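Local coordinates for protein acetyltransferase PA1377 (Pseudomonas aeruginosa, PDB 2VI7) that probably transfers an acetyl group to an amino nitrogen of a substrate not yet identified, as a member of the GCN5-related N-acetyltransferase (GNAT) family, at residues Leu59-Leu64 with Leu107-Asp112. Numbering follows the deposited sequence.
Sequences LILVAL and LGELLD
Leu110 reaches across from helix 102-117 and lays its CD2 methyl against two leucines of strand 58-65, Leu59 and Leu61. This is helix-on-sheet packing in the GNAT fold: the helix that follows strand 86-95 packs on part of one face of the mixed sheet. As in other GNAT enzymes, it comes after the motif A loop that usually binds the acetyl-CoA pyrophosphate. The strand and helix segments run nearly antiparallel, at 153°, and their axes come no closer than 10.0 Å, a gap bridged by side chains alone, with no hydrogen bond from one segment to the other. The closest CA pair is Leu59 and Leu110, 8.0 Å apart.

Leu59 and Leu61, two positions apart on an extended strand, both direct their CB atoms at the helix, whereas that of Ile60 between them turns to the other face. The CB of Leu110 does not point straight at the strand; with CG anti to the carbonyl carbon (chi1 -70°), the branch swings across and CD2 comes within contact of both strand leucines. Its tighter contact is with Leu61, CD1 to CD2 of Leu110 at 3.7 Å, the two side chains lying alongside one another and pointing opposite ways. Leu59 meets the same methyl through its own CD2, 4.0 Å from Leu110 CD2. Leu110 also touches Ala73 and Leu75 of the neighbouring strand 68-77, while Ile113 and Leu106 of the helix extend the packing onto Leu59 and Leu61 respectively.

At the edge of the contact, Glu109, partly exposed, contributes only hydrocarbon to the strand. Its side chain runs roughly perpendicular to that of Leu61. The chain bends at chi2 (86°), and the carboxylate lies farther from Leu61 than CG, which chi1 sets anti to the backbone N, with Glu109 CG 4.0 Å from Leu61 CD1.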
loop_
_atom_site.group_PDB
_atom_site.type_symbol
_atom_site.label_atom_id
_atom_site.label_comp_id
_atom_site.label_asym_id
_atom_site.label_seq_id
_atom_site.Cartn_x
_atom_site.Cartn_y
_atom_site.Cartn_z
ATOM N N LEU A 59 7.839 -11.474 7.383
ATOM C CA LEU A 59 9.155 -11.926 7.789
ATOM C C LEU A 59 10.046 -10.709 7.944
ATOM O O LEU A 59 10.223 -9.936 7.004
ATOM C CB LEU A 59 9.770 -12.858 6.746
ATOM C CG LEU A 59 11.271 -13.108 6.955
ATOM C CD1 LEU A 59 11.526 -13.730 8.327
ATOM C CD2 LEU A 59 11.789 -14.006 5.837
ATOM N N ILE A 60 10.592 -10.531 9.140
ATOM C CA ILE A 60 11.482 -9.414 9.392
ATOM C C ILE A 60 12.828 -9.972 9.819
ATOM O O ILE A 60 12.917 -10.805 10.725
ATOM C CB ILE A 60 10.919 -8.471 10.482
ATOM C CG1 ILE A 60 9.559 -7.930 10.038
ATOM C CG2 ILE A 60 11.872 -7.300 10.710
ATOM C CD1 ILE A 60 8.809 -7.264 11.136
ATOM N N LEU A 61 13.876 -9.525 9.136
ATOM C CA LEU A 61 15.228 -9.965 9.433
ATOM C C LEU A 61 16.086 -8.810 9.918
ATOM O O LEU A 61 15.849 -7.647 9.587
ATOM C CB LEU A 61 15.887 -10.567 8.190
ATOM C CG LEU A 61 15.358 -11.877 7.614
ATOM C CD1 LEU A 61 16.146 -12.197 6.354
ATOM C CD2 LEU A 61 15.483 -13.001 8.638
ATOM N N VAL A 62 17.085 -9.152 10.716
ATOM C CA VAL A 62 18.025 -8.178 11.226
ATOM C C VAL A 62 19.383 -8.745 10.896
ATOM O O VAL A 62 19.593 -9.948 11.024
ATOM C CB VAL A 62 17.912 -8.000 12.750
ATOM C CG1 VAL A 62 16.728 -7.118 13.072
ATOM C CG2 VAL A 62 17.769 -9.359 13.425
ATOM N N ALA A 63 20.285 -7.888 10.435
ATOM C CA ALA A 63 21.634 -8.302 10.105
ATOM C C ALA A 63 22.449 -7.952 11.330
ATOM O O ALA A 63 22.379 -6.829 11.817
ATOM C CB ALA A 63 22.135 -7.535 8.906
ATOM N N LEU A 64 23.217 -8.916 11.826
ATOM C CA LEU A 64 24.030 -8.722 13.025
ATOM C C LEU A 64 25.528 -8.916 12.812
ATOM O O LEU A 64 25.970 -9.758 12.028
ATOM C CB LEU A 64 23.581 -9.700 14.114
ATOM C CG LEU A 64 22.115 -9.711 14.521
ATOM C CD1 LEU A 64 21.822 -10.953 15.322
ATOM C CD2 LEU A 64 21.806 -8.481 15.329
ATOM N N LEU A 107 18.669 -8.738 1.395
ATOM C CA LEU A 107 17.761 -8.865 0.258
ATOM C C LEU A 107 17.804 -10.241 -0.392
ATOM O O LEU A 107 16.765 -10.838 -0.659
ATOM C CB LEU A 107 18.054 -7.773 -0.787
ATOM C CG LEU A 107 17.084 -7.692 -1.976
ATOM C CD1 LEU A 107 15.650 -7.566 -1.462
ATOM C CD2 LEU A 107 17.445 -6.524 -2.884
ATOM N N GLY A 108 19.008 -10.740 -0.641
ATOM C CA GLY A 108 19.145 -12.044 -1.250
ATOM C C GLY A 108 18.412 -13.095 -0.442
ATOM O O GLY A 108 17.784 -13.994 -0.994
ATOM N N GLU A 109 18.469 -12.964 0.879
ATOM C CA GLU A 109 17.827 -13.916 1.771
ATOM C C GLU A 109 16.306 -13.780 1.809
ATOM O O GLU A 109 15.608 -14.780 1.939
ATOM C CB GLU A 109 18.398 -13.774 3.182
ATOM C CG GLU A 109 18.040 -14.919 4.117
ATOM C CD GLU A 109 19.010 -16.086 4.005
ATOM O OE1 GLU A 109 19.853 -16.071 3.078
ATOM O OE2 GLU A 109 18.919 -17.006 4.845
ATOM N N LEU A 110 15.787 -12.558 1.717
ATOM C CA LEU A 110 14.338 -12.361 1.713
ATOM C C LEU A 110 13.767 -12.928 0.417
ATOM O O LEU A 110 12.657 -13.464 0.400
ATOM C CB LEU A 110 13.977 -10.875 1.793
ATOM C CG LEU A 110 14.202 -10.072 3.074
ATOM C CD1 LEU A 110 13.699 -8.667 2.859
ATOM C CD2 LEU A 110 13.460 -10.704 4.229
ATOM N N LEU A 111 14.533 -12.801 -0.664
ATOM C CA LEU A 111 14.121 -13.287 -1.974
ATOM C C LEU A 111 14.170 -14.808 -2.045
ATOM O O LEU A 111 13.442 -15.414 -2.827
ATOM C CB LEU A 111 15.005 -12.673 -3.059
ATOM C CG LEU A 111 14.849 -11.160 -3.192
ATOM C CD1 LEU A 111 15.740 -10.627 -4.298
ATOM C CD2 LEU A 111 13.391 -10.841 -3.464
ATOM N N ASP A 112 15.040 -15.415 -1.238
ATOM C CA ASP A 112 15.146 -16.868 -1.177
ATOM C C ASP A 112 13.847 -17.369 -0.542
ATOM O O ASP A 112 13.251 -18.348 -0.997
ATOM C CB ASP A 112 16.331 -17.295 -0.304
ATOM C CG ASP A 112 16.387 -18.818 -0.091
ATOM O OD1 ASP A 112 16.564 -19.270 1.067
ATOM O OD2 ASP A 112 16.252 -19.563 -1.084
#